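Local coordinates for protein acinetobacter secreted protease CpaA (Acinetobacter nosocomialis M2, PDB 6O38) that probably cleaves protein substrates with a zinc-dependent metalloprotease domain, and is secreted through the type II secretion system with the help of its chaperone CpaB, at residues Thr129-Ser134 and Asp153-Asn158; Thr141-Ser146 and Glu172-Tyr177; Tyr373-Leu378 and Phe416-Val421; Ser382-Ser387 and Gly462-Asp467. All blocks are in the same frame, centred on the assembly; numbering follows the deposited sequence.

Contact 1. Residues Thr129-Ser134 and Asp153-Asn158; sequences TIALPS and DIDKTN
Asp-153 starts the pairing with Thr-129. Its CG lies between the backbone N and the carbonyl carbon (chi1 49°), a rotation that swings the carboxylate toward the neighbouring strand. There OD1 accepts from Thr-129 OG1 at 2.9 Å, on the syn side and slightly out of the carboxylate plane. A short polar pair suits this partly exposed sheet face, while the backbone O of Asp-153 takes the N-H of Ile-130 at 3.0 Å in parallel beta pairing. Ile-154 turns to the buried face with Ile-130, where Ile-154 CG1 and Ile-130 CD1 meet at 4.1 Å, branched chains filling the sheet's inner side. Asp-155 N continues the ladder by donating to Ile-130 O at 2.8 Å, and its CB rests on Ala-131 CB at 3.8 Å, a methyl small enough to let the strands stay close. Beyond this the chain turns: Asp-155 OD1 accepts from Thr-157 N at 2.8 Å, an Asx turn, and also from Thr-157 OG1, so two bonds hold the carboxylate oxygen. The turn returns the chain to Asn-158, whose ND2 donates to Ser-134 OG at 3.0 Å, with the hydroxyl close to the amide plane. The same ND2 points at Leu-132 O, too closely for the length to be trusted; if the contact is real, the amide's two N-H groups could serve both acceptors. Strand 129-131 is flanked on its other edge by strand 106-108, and strand 152-154 by strand 166-167. Both isoleucines pack on Leu-167, and Ile-154 also on Tyr-173 and Phe-175 of strand 172-178.

Contact 2. Residues Thr141-Ser146 and Glu172-Tyr177; sequences TVQVVS and EYWFKY
The indole of Trp-174 carries Gln-143 CB over one face, 3.6 Å from the centroid of the six-membered ring and 10° off its normal, a CH-pi contact. At its edge, in the ring plane, lie Thr-141 CG2 and Glu-172 OE2. NE1 of Trp-174 donates to the anti lone pair of Glu-172 OE2 at 2.9 Å. Gln-143 has CG anti to its backbone N (chi1 166°) and an extended chain, which carries the amide across the CE2-CZ2 side of the indole, tilted 38° to it, until NE2 makes a weak bond to the same Glu-172 OE2. A long flexible amide thus covers an aromatic plane and still ends on a carboxylate. On the opposite sheet face, Val-144 CG2 touches the Phe-175 ring at its edge, 4.0 Å from CD2; beta-branched and aromatic residues suit this buried side. Antiparallel pairing holds the frame: Val-142 with Phe-175 and Val-144 with Tyr-173 are hydrogen-bonded pairs, and Val-142 N reaches Phe-175 O at 2.8 Å. Tyr-173 OH bonds to Thr-166 O, so the hydroxyl of this buried side chain has a backbone acceptor. Strand 141-146 runs parallel to strand 116-121 on its other side, and strand 172-178 is followed antiparallel by strand 183-195. Phe-165 meets Phe-175 and Tyr-173 edge-to-face, and Leu-167 of strand 166-167 packs on Val-144, closing the sandwich of this StcE-type domain.

Contact 3. Residues Tyr373-Leu378 and Phe416-Val421; sequences YTIDML and FYLRDV. With SO4 (sulfate ion), chain O.
In the reprolysin-like metalloprotease part of the chain, strands 367-381 and 416-425 pair in parallel, so Ile-375 lies beside Leu-418 and Asp-376 beside Arg-419. Ile-375 N meets Tyr-417 O at 2.9 Å and nearly straight (175°). Ile-375, Leu-418, Phe-416 and Met-377, a selenomethionine, supply the apolar part of one face: Leu-418 CD2 touches Ile-375 CB at 3.9 Å and Met-377 CG at 3.8 Å. Helix 496-504, which bears the zinc ligands His-498 and His-502, packs here; its Leu-504 meets Ile-375 and Phe-416, and its Met-496 and Val-500 meet Leu-418. On the other face Arg-419 runs extended beside Asp-376, its CG anti to the backbone N (chi1 164°), and NH2 forms a salt bridge to Asp-376 OD1 at 2.8 Å. The N-H...O angle is only 130°, so the bond is weak. Val-421 CG1 sits over one guanidinium face, 3.4 Å above its plane and offset toward the rim, and Thr-374 CG2 rests on Arg-419 CB. NE of Arg-419 donates to Asn-355 O, while NH1 makes a weak bond to O1 of a sulfate ion, probably from the crystallisation liquor. Asp-376 would thus balance part of the arginine's charge, while NH1 of Arg-419 would probably still attract an anion, as the sulfate suggests.

Contact 4. Residues Ser382-Ser387 and Gly462-Asp467; sequences SPEVNS and GNEPGD
Where strand 367-381 gives way to helix 383-389, the Ser-382 CA comes 4.9 Å from the CA of Gly-462. Ser-382 is the helix N-cap: its OG, anti to the backbone N (chi1 176°), accepts weakly from Glu-384 N at 3.3 Å. A short hydroxyl is right for reaching a first-turn N-H, and Pro-383, which has no N-H to leave without an acceptor, suits the first turn. No hydrogen bond crosses between the segments, and the contact is van der Waals, mostly through carbon. Ser-382 CB lies 3.8 Å from Gly-462 CA, and Val-385 CG2 lies against the Gly-462 carbonyl carbon. The lack of a side chain on Gly-462 makes room for the carboxylate of Glu-464, which, bent at chi2 (79°), curls back toward the cap. There its OE2 is held by Tyr-460 OH and by a salt bridge to Lys-427, which would offset the like charge of Glu-384 OE1 at 4.2 Å. These pairings hold the carboxylate beside the helix start in the metalloprotease region. Glu-384 and Asn-463 cross at about a right angle, their carboxylate and amide planes 82° apart, with Glu-384 OE1 standing 3.7 Å from Asn-463 CB.

Contacts 1 and 2 belong to one StcE-type beta-sandwich domain and share its interior: Ile-154 CD1 of contact 1 packs on both Phe-175 and Val-144 of contact 2, and Ile-130 reaches Val-144. Contact 2 is the more buried, with aromatics and valines, whereas contact 1 ends in a polar, partly exposed turn. Contacts 3 and 4 lie on the other side of the chain's centre, contact 3 about 46 Å from contact 2 between centres. They are neighbours in sequence, one helix start following its strand. Contact 3 is partly buried, one apolar face against helix 496-504 and a partly exposed polar face with the salt bridge; contact 4, mostly buried, has no bond between its segments and relies mainly on carbon packing.

Contact 1. Residues Thr129-Ser134 and Asp153-Asn158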
loop_
_atom_site.group_PDB
_atom_site.type_symbol
_atom_site.label_atom_id
_atom_site.label_comp_id
_atom_site.label_asym_id
_atom_site.label_seq_id
_atom_site.Cartn_x
_atom_site.Cartn_y
_atom_site.Cartn_z
ATOM N N THR A 129 -14.299 12.308 30.877
ATOM C CA THR A 129 -13.567 11.262 30.172
ATOM C C THR A 129 -14.496 10.079 29.959
ATOM O O THR A 129 -15.047 9.540 30.924
ATOM C CB THR A 129 -12.322 10.830 30.953
ATOM O OG1 THR A 129 -11.510 11.977 31.238
ATOM C CG2 THR A 129 -11.510 9.825 30.149
ATOM N N ILE A 130 -14.669 9.678 28.705
ATOM C CA ILE A 130 -15.460 8.504 28.364
ATOM C C ILE A 130 -14.508 7.378 27.996
ATOM O O ILE A 130 -13.438 7.601 27.417
ATOM C CB ILE A 130 -16.458 8.789 27.220
ATOM C CG1 ILE A 130 -15.726 9.294 25.975
ATOM C CG2 ILE A 130 -17.510 9.792 27.667
ATOM C CD1 ILE A 130 -16.377 8.873 24.675
ATOM N N ALA A 131 -14.892 6.155 28.344
ATOM C CA ALA A 131 -14.067 4.979 28.113
ATOM C C ALA A 131 -14.831 3.990 27.247
ATOM O O ALA A 131 -15.990 3.674 27.534
ATOM C CB ALA A 131 -13.659 4.323 29.434
ATOM N N LEU A 132 -14.191 3.524 26.184
ATOM C CA LEU A 132 -14.799 2.465 25.394
ATOM C C LEU A 132 -14.586 1.121 26.086
ATOM O O LEU A 132 -13.503 0.860 26.617
ATOM C CB LEU A 132 -14.202 2.427 23.989
ATOM C CG LEU A 132 -14.410 3.666 23.119
ATOM C CD1 LEU A 132 -13.737 3.488 21.768
ATOM C CD2 LEU A 132 -15.894 3.955 22.947
ATOM N N PRO A 133 -15.596 0.255 26.103
ATOM C CA PRO A 133 -15.434 -1.037 26.773
ATOM C C PRO A 133 -14.509 -1.948 25.986
ATOM O O PRO A 133 -14.480 -1.936 24.753
ATOM C CB PRO A 133 -16.860 -1.595 26.816
ATOM C CG PRO A 133 -17.525 -0.976 25.638
ATOM C CD PRO A 133 -16.935 0.407 25.512
ATOM N N SER A 134 -13.743 -2.746 26.718
ATOM C CA SER A 134 -12.874 -3.731 26.101
ATOM C C SER A 134 -13.605 -5.059 25.942
ATOM O O SER A 134 -14.672 -5.288 26.520
ATOM C CB SER A 134 -11.605 -3.924 26.933
ATOM O OG SER A 134 -10.793 -2.765 26.907
ATOM N N ASP A 153 -12.604 13.918 26.468
ATOM C CA ASP A 153 -11.602 13.061 25.852
ATOM C C ASP A 153 -11.945 11.600 26.113
ATOM O O ASP A 153 -12.840 11.276 26.896
ATOM C CB ASP A 153 -10.192 13.396 26.356
ATOM C CG ASP A 153 -10.111 13.481 27.869
ATOM O OD1 ASP A 153 -11.046 13.012 28.551
ATOM O OD2 ASP A 153 -9.107 14.023 28.377
ATOM N N ILE A 154 -11.210 10.719 25.437
ATOM C CA ILE A 154 -11.417 9.276 25.504
ATOM C C ILE A 154 -10.303 8.662 26.339
ATOM O O ILE A 154 -9.129 9.018 26.177
ATOM C CB ILE A 154 -11.451 8.653 24.097
ATOM C CG1 ILE A 154 -12.559 9.291 23.257
ATOM C CG2 ILE A 154 -11.643 7.146 24.179
ATOM C CD1 ILE A 154 -12.560 8.846 21.810
ATOM N N ASP A 155 -10.671 7.753 27.242
ATOM C CA ASP A 155 -9.675 6.996 27.990
ATOM C C ASP A 155 -8.788 6.219 27.027
ATOM O O ASP A 155 -9.269 5.587 26.082
ATOM C CB ASP A 155 -10.360 6.050 28.981
ATOM C CG ASP A 155 -9.382 5.410 29.962
ATOM O OD1 ASP A 155 -8.298 4.953 29.541
ATOM O OD2 ASP A 155 -9.701 5.365 31.168
ATOM N N LYS A 156 -7.482 6.261 27.278
ATOM C CA LYS A 156 -6.482 5.757 26.347
ATOM C C LYS A 156 -5.994 4.354 26.686
ATOM O O LYS A 156 -5.141 3.826 25.967
ATOM C CB LYS A 156 -5.291 6.719 26.297
ATOM C CG LYS A 156 -5.690 8.172 26.093
ATOM C CD LYS A 156 -4.494 9.034 25.731
ATOM C CE LYS A 156 -4.729 10.489 26.096
ATOM N NZ LYS A 156 -3.498 11.308 25.909
ATOM N N THR A 157 -6.504 3.748 27.761
ATOM C CA THR A 157 -5.985 2.458 28.214
ATOM C C THR A 157 -6.111 1.393 27.129
ATOM O O THR A 157 -5.139 0.697 26.812
ATOM C CB THR A 157 -6.709 2.017 29.487
ATOM O OG1 THR A 157 -6.455 2.961 30.534
ATOM C CG2 THR A 157 -6.223 0.642 29.922
ATOM N N ASN A 158 -7.300 1.253 26.545
ATOM C CA ASN A 158 -7.559 0.219 25.552
ATOM C C ASN A 158 -7.467 0.741 24.123
ATOM O O ASN A 158 -7.990 0.104 23.202
ATOM C CB ASN A 158 -8.927 -0.421 25.799
ATOM C CG ASN A 158 -10.057 0.593 25.815
ATOM O OD1 ASN A 158 -9.845 1.785 25.594
ATOM N ND2 ASN A 158 -11.268 0.119 26.078
#

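Contact 2. Residues Thr141-Ser146 and Glu172-Tyr177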
loop_
_atom_site.group_PDB
_atom_site.type_symbol
_atom_site.label_atom_id
_atom_site.label_comp_id
_atom_site.label_asym_id
_atom_site.label_seq_id
_atom_site.Cartn_x
_atom_site.Cartn_y
_atom_site.Cartn_z
ATOM N N THR A 141 -17.310 -1.582 15.242
ATOM C CA THR A 141 -16.907 -0.248 14.824
ATOM C C THR A 141 -17.773 0.775 15.545
ATOM O O THR A 141 -18.998 0.634 15.591
ATOM C CB THR A 141 -17.038 -0.082 13.308
ATOM O OG1 THR A 141 -16.232 -1.066 12.648
ATOM C CG2 THR A 141 -16.582 1.304 12.881
ATOM N N VAL A 142 -17.134 1.794 16.115
ATOM C CA VAL A 142 -17.824 2.824 16.878
ATOM C C VAL A 142 -17.426 4.190 16.337
ATOM O O VAL A 142 -16.248 4.438 16.058
ATOM C CB VAL A 142 -17.500 2.720 18.383
ATOM C CG1 VAL A 142 -18.099 3.887 19.148
ATOM C CG2 VAL A 142 -18.004 1.401 18.941
ATOM N N GLN A 143 -18.411 5.071 16.189
ATOM C CA GLN A 143 -18.176 6.459 15.812
ATOM C C GLN A 143 -18.354 7.331 17.047
ATOM O O GLN A 143 -19.450 7.393 17.616
ATOM C CB GLN A 143 -19.129 6.901 14.701
ATOM C CG GLN A 143 -19.165 8.408 14.494
ATOM C CD GLN A 143 -20.235 8.843 13.511
ATOM O OE1 GLN A 143 -21.356 8.336 13.532
ATOM N NE2 GLN A 143 -19.891 9.786 12.642
ATOM N N VAL A 144 -17.281 7.997 17.462
ATOM C CA VAL A 144 -17.305 8.886 18.616
ATOM C C VAL A 144 -17.400 10.315 18.104
ATOM O O VAL A 144 -16.504 10.793 17.398
ATOM C CB VAL A 144 -16.065 8.689 19.503
ATOM C CG1 VAL A 144 -16.208 9.478 20.794
ATOM C CG2 VAL A 144 -15.854 7.212 19.796
ATOM N N VAL A 145 -18.484 11.000 18.460
ATOM C CA VAL A 145 -18.776 12.337 17.958
ATOM C C VAL A 145 -19.292 13.181 19.115
ATOM O O VAL A 145 -19.999 12.680 19.997
ATOM C CB VAL A 145 -19.789 12.295 16.792
ATOM C CG1 VAL A 145 -21.092 11.640 17.231
ATOM C CG2 VAL A 145 -20.041 13.691 16.237
ATOM N N SER A 146 -18.919 14.459 19.127
ATOM C CA SER A 146 -19.331 15.382 20.174
ATOM C C SER A 146 -19.881 16.656 19.552
ATOM O O SER A 146 -19.286 17.202 18.617
ATOM C CB SER A 146 -18.164 15.716 21.109
ATOM O OG SER A 146 -18.525 16.730 22.032
ATOM N N GLU A 172 -14.810 13.964 15.387
ATOM C CA GLU A 172 -15.368 12.705 14.904
ATOM C C GLU A 172 -14.249 11.684 14.782
ATOM O O GLU A 172 -13.332 11.864 13.975
ATOM C CB GLU A 172 -16.077 12.900 13.562
ATOM C CG GLU A 172 -16.664 11.629 12.973
ATOM C CD GLU A 172 -17.588 11.907 11.802
ATOM O OE1 GLU A 172 -17.840 13.096 11.512
ATOM O OE2 GLU A 172 -18.063 10.938 11.172
ATOM N N TYR A 173 -14.325 10.619 15.579
ATOM C CA TYR A 173 -13.347 9.539 15.557
ATOM C C TYR A 173 -14.063 8.214 15.352
ATOM O O TYR A 173 -15.076 7.945 16.007
ATOM C CB TYR A 173 -12.533 9.493 16.856
ATOM C CG TYR A 173 -11.870 10.800 17.231
ATOM C CD1 TYR A 173 -11.173 11.544 16.289
ATOM C CD2 TYR A 173 -11.940 11.287 18.530
ATOM C CE1 TYR A 173 -10.566 12.738 16.629
ATOM C CE2 TYR A 173 -11.336 12.479 18.880
ATOM C CZ TYR A 173 -10.651 13.200 17.926
ATOM O OH TYR A 173 -10.049 14.388 18.272
ATOM N N TRP A 174 -13.540 7.392 14.447
ATOM C CA TRP A 174 -14.050 6.049 14.205
ATOM C C TRP A 174 -13.021 5.029 14.674
ATOM O O TRP A 174 -11.851 5.097 14.280
ATOM C CB TRP A 174 -14.367 5.836 12.722
ATOM C CG TRP A 174 -15.546 6.620 12.224
ATOM C CD1 TRP A 174 -15.613 7.969 12.032
ATOM C CD2 TRP A 174 -16.824 6.097 11.842
ATOM N NE1 TRP A 174 -16.855 8.319 11.559
ATOM C CE2 TRP A 174 -17.618 7.188 11.434
ATOM C CE3 TRP A 174 -17.377 4.813 11.807
ATOM C CZ2 TRP A 174 -18.932 7.035 10.996
ATOM C CZ3 TRP A 174 -18.684 4.662 11.373
ATOM C CH2 TRP A 174 -19.446 5.767 10.974
ATOM N N PHE A 175 -13.458 4.089 15.508
ATOM C CA PHE A 175 -12.600 3.039 16.037
ATOM C C PHE A 175 -13.170 1.673 15.684
ATOM O O PHE A 175 -14.388 1.491 15.614
ATOM C CB PHE A 175 -12.452 3.138 17.562
ATOM C CG PHE A 175 -11.758 4.383 18.031
ATOM C CD1 PHE A 175 -10.376 4.430 18.116
ATOM C CD2 PHE A 175 -12.488 5.499 18.405
ATOM C CE1 PHE A 175 -9.736 5.572 18.554
ATOM C CE2 PHE A 175 -11.852 6.643 18.845
ATOM C CZ PHE A 175 -10.475 6.679 18.919
ATOM N N LYS A 176 -12.276 0.710 15.470
ATOM C CA LYS A 176 -12.652 -0.685 15.299
ATOM C C LYS A 176 -11.842 -1.526 16.273
ATOM O O LYS A 176 -10.625 -1.353 16.382
ATOM C CB LYS A 176 -12.425 -1.159 13.859
ATOM C CG LYS A 176 -12.950 -2.561 13.582
ATOM C CD LYS A 176 -13.124 -2.812 12.093
ATOM C CE LYS A 176 -11.785 -2.904 11.381
ATOM N NZ LYS A 176 -11.940 -3.350 9.968
ATOM N N TYR A 177 -12.518 -2.431 16.975
ATOM C CA TYR A 177 -11.884 -3.245 18.003
ATOM C C TYR A 177 -11.277 -4.499 17.385
ATOM O O TYR A 177 -11.950 -5.225 16.647
ATOM C CB TYR A 177 -12.894 -3.623 19.086
ATOM C CG TYR A 177 -12.284 -4.328 20.276
ATOM C CD1 TYR A 177 -11.626 -3.612 21.268
ATOM C CD2 TYR A 177 -12.369 -5.708 20.410
ATOM C CE1 TYR A 177 -11.067 -4.251 22.359
ATOM C CE2 TYR A 177 -11.813 -6.356 21.497
ATOM C CZ TYR A 177 -11.164 -5.623 22.469
ATOM O OH TYR A 177 -10.608 -6.262 23.553
#

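Contact 3. Residues Tyr373-Leu378 and Phe416-Val421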
loop_
_atom_site.group_PDB
_atom_site.type_symbol
_atom_site.label_atom_id
_atom_site.label_comp_id
_atom_site.label_asym_id
_atom_site.label_seq_id
_atom_site.Cartn_x
_atom_site.Cartn_y
_atom_site.Cartn_z
ATOM N N TYR A 373 23.233 -1.585 -3.829
ATOM C CA TYR A 373 24.070 -2.496 -4.596
ATOM C C TYR A 373 23.195 -3.327 -5.522
ATOM O O TYR A 373 22.133 -3.811 -5.119
ATOM C CB TYR A 373 24.886 -3.409 -3.675
ATOM C CG TYR A 373 25.669 -2.661 -2.621
ATOM C CD1 TYR A 373 26.890 -2.071 -2.925
ATOM C CD2 TYR A 373 25.188 -2.541 -1.325
ATOM C CE1 TYR A 373 27.611 -1.384 -1.967
ATOM C CE2 TYR A 373 25.902 -1.856 -0.358
ATOM C CZ TYR A 373 27.112 -1.279 -0.685
ATOM O OH TYR A 373 27.828 -0.596 0.272
ATOM N N THR A 374 23.644 -3.496 -6.763
ATOM C CA THR A 374 22.858 -4.182 -7.780
ATOM C C THR A 374 23.159 -5.675 -7.739
ATOM O O THR A 374 24.311 -6.088 -7.916
ATOM C CB THR A 374 23.157 -3.617 -9.167
ATOM O OG1 THR A 374 22.834 -2.221 -9.195
ATOM C CG2 THR A 374 22.337 -4.342 -10.224
ATOM N N ILE A 375 22.126 -6.479 -7.516
ATOM C CA ILE A 375 22.235 -7.932 -7.511
ATOM C C ILE A 375 21.669 -8.440 -8.831
ATOM O O ILE A 375 20.459 -8.366 -9.068
ATOM C CB ILE A 375 21.505 -8.551 -6.312
ATOM C CG1 ILE A 375 22.100 -8.032 -5.001
ATOM C CG2 ILE A 375 21.575 -10.070 -6.370
ATOM C CD1 ILE A 375 21.400 -8.550 -3.764
ATOM N N ASP A 376 22.542 -8.953 -9.695
ATOM C CA ASP A 376 22.118 -9.447 -10.998
ATOM C C ASP A 376 21.485 -10.825 -10.850
ATOM O O ASP A 376 22.042 -11.708 -10.191
ATOM C CB ASP A 376 23.306 -9.508 -11.959
ATOM C CG ASP A 376 23.764 -8.132 -12.406
ATOM O OD1 ASP A 376 22.975 -7.173 -12.284
ATOM O OD2 ASP A 376 24.914 -8.012 -12.881
HETATM N N MSE A 377 20.319 -11.007 -11.464
HETATM C CA MSE A 377 19.576 -12.254 -11.332
HETATM C C MSE A 377 19.338 -12.939 -12.676
HETATM O O MSE A 377 19.102 -12.281 -13.689
HETATM C CB MSE A 377 18.233 -11.999 -10.642
HETATM C CG MSE A 377 18.348 -11.481 -9.216
HETATM SE SE MSE A 377 18.975 -12.832 -7.959
HETATM C CE MSE A 377 17.501 -14.097 -8.116
ATOM N N LEU A 378 19.403 -14.267 -12.670
ATOM C CA LEU A 378 19.070 -15.082 -13.831
ATOM C C LEU A 378 17.692 -15.692 -13.615
ATOM O O LEU A 378 17.479 -16.423 -12.643
ATOM C CB LEU A 378 20.113 -16.177 -14.053
ATOM C CG LEU A 378 19.728 -17.283 -15.039
ATOM C CD1 LEU A 378 19.512 -16.716 -16.435
ATOM C CD2 LEU A 378 20.778 -18.383 -15.058
ATOM N N PHE A 416 19.770 -2.574 -1.742
ATOM C CA PHE A 416 19.916 -3.484 -2.870
ATOM C C PHE A 416 18.757 -3.295 -3.838
ATOM O O PHE A 416 17.663 -2.880 -3.449
ATOM C CB PHE A 416 19.999 -4.949 -2.418
ATOM C CG PHE A 416 18.661 -5.601 -2.198
ATOM C CD1 PHE A 416 17.970 -5.418 -1.013
ATOM C CD2 PHE A 416 18.103 -6.413 -3.173
ATOM C CE1 PHE A 416 16.744 -6.024 -0.807
ATOM C CE2 PHE A 416 16.876 -7.019 -2.974
ATOM C CZ PHE A 416 16.196 -6.823 -1.788
ATOM N N TYR A 417 19.024 -3.605 -5.104
ATOM C CA TYR A 417 18.008 -3.722 -6.137
ATOM C C TYR A 417 18.268 -4.992 -6.930
ATOM O O TYR A 417 19.416 -5.414 -7.092
ATOM C CB TYR A 417 18.001 -2.525 -7.099
ATOM C CG TYR A 417 17.492 -1.226 -6.520
ATOM C CD1 TYR A 417 16.130 -0.983 -6.400
ATOM C CD2 TYR A 417 18.373 -0.226 -6.129
ATOM C CE1 TYR A 417 15.659 0.211 -5.885
ATOM C CE2 TYR A 417 17.912 0.970 -5.614
ATOM C CZ TYR A 417 16.556 1.183 -5.494
ATOM O OH TYR A 417 16.096 2.375 -4.981
ATOM N N LEU A 418 17.195 -5.600 -7.425
ATOM C CA LEU A 418 17.310 -6.756 -8.302
ATOM C C LEU A 418 17.289 -6.295 -9.752
ATOM O O LEU A 418 16.454 -5.470 -10.137
ATOM C CB LEU A 418 16.183 -7.758 -8.046
ATOM C CG LEU A 418 16.223 -8.508 -6.714
ATOM C CD1 LEU A 418 15.191 -9.625 -6.706
ATOM C CD2 LEU A 418 17.615 -9.055 -6.438
ATOM N N ARG A 419 18.218 -6.817 -10.546
ATOM C CA ARG A 419 18.293 -6.535 -11.974
ATOM C C ARG A 419 18.349 -7.859 -12.719
ATOM O O ARG A 419 19.248 -8.670 -12.474
ATOM C CB ARG A 419 19.516 -5.671 -12.299
ATOM C CG ARG A 419 19.912 -5.639 -13.766
ATOM C CD ARG A 419 20.992 -4.593 -14.003
ATOM N NE ARG A 419 21.581 -4.682 -15.336
ATOM C CZ ARG A 419 22.771 -5.215 -15.592
ATOM N NH1 ARG A 419 23.229 -5.253 -16.835
ATOM N NH2 ARG A 419 23.509 -5.703 -14.604
ATOM N N ASP A 420 17.392 -8.082 -13.616
ATOM C CA ASP A 420 17.391 -9.301 -14.412
ATOM C C ASP A 420 18.319 -9.113 -15.607
ATOM O O ASP A 420 18.150 -8.179 -16.399
ATOM C CB ASP A 420 15.972 -9.681 -14.846
ATOM C CG ASP A 420 15.452 -8.839 -15.997
ATOM O OD1 ASP A 420 15.428 -7.597 -15.871
ATOM O OD2 ASP A 420 15.076 -9.427 -17.033
ATOM N N VAL A 421 19.339 -9.964 -15.701
ATOM C CA VAL A 421 20.322 -9.893 -16.774
ATOM C C VAL A 421 20.163 -11.018 -17.778
ATOM O O VAL A 421 20.949 -11.097 -18.734
ATOM C CB VAL A 421 21.755 -9.875 -16.212
ATOM C CG1 VAL A 421 21.971 -8.629 -15.370
ATOM C CG2 VAL A 421 22.014 -11.124 -15.387
HETATM S S SO4 O . 25.775 -5.063 -18.930
HETATM O O1 SO4 O . 26.263 -5.787 -17.760
HETATM O O2 SO4 O . 26.773 -4.082 -19.346
HETATM O O3 SO4 O . 25.536 -6.005 -20.021
HETATM O O4 SO4 O . 24.529 -4.378 -18.598
#

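Contact 4. Residues Ser382-Ser387 and Gly462-Asp467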
loop_
_atom_site.group_PDB
_atom_site.type_symbol
_atom_site.label_atom_id
_atom_site.label_comp_id
_atom_site.label_asym_id
_atom_site.label_seq_id
_atom_site.Cartn_x
_atom_site.Cartn_y
_atom_site.Cartn_z
ATOM N N SER A 382 10.271 -22.780 -16.346
ATOM C CA SER A 382 10.096 -24.139 -16.833
ATOM C C SER A 382 9.215 -24.145 -18.081
ATOM O O SER A 382 8.270 -23.355 -18.177
ATOM C CB SER A 382 9.471 -25.018 -15.749
ATOM O OG SER A 382 9.208 -26.323 -16.238
ATOM N N PRO A 383 9.507 -25.009 -19.057
ATOM C CA PRO A 383 8.599 -25.142 -20.208
ATOM C C PRO A 383 7.184 -25.523 -19.813
ATOM O O PRO A 383 6.233 -25.146 -20.512
ATOM C CB PRO A 383 9.263 -26.237 -21.056
ATOM C CG PRO A 383 10.695 -26.234 -20.637
ATOM C CD PRO A 383 10.702 -25.858 -19.187
ATOM N N GLU A 384 7.014 -26.271 -18.720
ATOM C CA GLU A 384 5.675 -26.566 -18.223
ATOM C C GLU A 384 4.925 -25.287 -17.868
ATOM O O GLU A 384 3.717 -25.179 -18.109
ATOM C CB GLU A 384 5.752 -27.500 -17.015
ATOM C CG GLU A 384 6.035 -28.951 -17.372
ATOM C CD GLU A 384 6.130 -29.846 -16.151
ATOM O OE1 GLU A 384 6.378 -29.323 -15.045
ATOM O OE2 GLU A 384 5.950 -31.075 -16.298
ATOM N N VAL A 385 5.625 -24.307 -17.291
ATOM C CA VAL A 385 4.986 -23.036 -16.965
ATOM C C VAL A 385 4.632 -22.274 -18.235
ATOM O O VAL A 385 3.551 -21.678 -18.337
ATOM C CB VAL A 385 5.893 -22.205 -16.040
ATOM C CG1 VAL A 385 5.308 -20.818 -15.819
ATOM C CG2 VAL A 385 6.085 -22.918 -14.718
ATOM N N ASN A 386 5.531 -22.276 -19.224
ATOM C CA ASN A 386 5.260 -21.563 -20.469
ATOM C C ASN A 386 4.048 -22.142 -21.186
ATOM O O ASN A 386 3.268 -21.404 -21.797
ATOM C CB ASN A 386 6.488 -21.598 -21.380
ATOM C CG ASN A 386 7.714 -20.993 -20.730
ATOM O OD1 ASN A 386 7.629 -20.356 -19.681
ATOM N ND2 ASN A 386 8.865 -21.177 -21.361
ATOM N N SER A 387 3.875 -23.466 -21.128
ATOM C CA SER A 387 2.722 -24.086 -21.770
ATOM C C SER A 387 1.417 -23.664 -21.107
ATOM O O SER A 387 0.390 -23.542 -21.784
ATOM C CB SER A 387 2.861 -25.608 -21.748
ATOM O OG SER A 387 4.051 -26.020 -22.397
ATOM N N GLY A 462 8.829 -22.756 -11.733
ATOM C CA GLY A 462 8.508 -24.085 -12.211
ATOM C C GLY A 462 7.071 -24.470 -11.895
ATOM O O GLY A 462 6.318 -23.705 -11.289
ATOM N N ASN A 463 6.713 -25.676 -12.335
ATOM C CA ASN A 463 5.381 -26.229 -12.113
ATOM C C ASN A 463 5.423 -27.535 -11.327
ATOM O O ASN A 463 4.392 -28.208 -11.200
ATOM C CB ASN A 463 4.666 -26.434 -13.454
ATOM C CG ASN A 463 3.168 -26.630 -13.298
ATOM O OD1 ASN A 463 2.525 -25.966 -12.485
ATOM N ND2 ASN A 463 2.607 -27.550 -14.075
ATOM N N GLU A 464 6.585 -27.911 -10.801
ATOM C CA GLU A 464 6.688 -29.117 -9.998
ATOM C C GLU A 464 5.997 -28.916 -8.649
ATOM O O GLU A 464 5.955 -27.801 -8.124
ATOM C CB GLU A 464 8.152 -29.496 -9.780
ATOM C CG GLU A 464 8.969 -29.661 -11.062
ATOM C CD GLU A 464 9.418 -28.334 -11.655
ATOM O OE1 GLU A 464 9.361 -27.313 -10.938
ATOM O OE2 GLU A 464 9.827 -28.311 -12.835
ATOM N N PRO A 465 5.441 -29.978 -8.070
ATOM C CA PRO A 465 4.835 -29.846 -6.737
ATOM C C PRO A 465 5.899 -29.708 -5.656
ATOM O O PRO A 465 6.887 -30.446 -5.640
ATOM C CB PRO A 465 4.032 -31.141 -6.581
ATOM C CG PRO A 465 4.741 -32.122 -7.463
ATOM C CD PRO A 465 5.246 -31.324 -8.636
ATOM N N GLY A 466 5.681 -28.758 -4.744
ATOM C CA GLY A 466 6.559 -28.612 -3.598
ATOM C C GLY A 466 6.274 -29.622 -2.498
ATOM O O GLY A 466 5.176 -30.173 -2.383
ATOM N N ASP A 467 7.297 -29.871 -1.679
ATOM C CA ASP A 467 7.194 -30.787 -0.539
ATOM C C ASP A 467 6.813 -29.995 0.713
ATOM O O ASP A 467 7.621 -29.757 1.617
ATOM C CB ASP A 467 8.505 -31.535 -0.329
ATOM C CG ASP A 467 8.830 -32.482 -1.460
ATOM O OD1 ASP A 467 7.891 -32.968 -2.124
ATOM O OD2 ASP A 467 10.028 -32.745 -1.678
#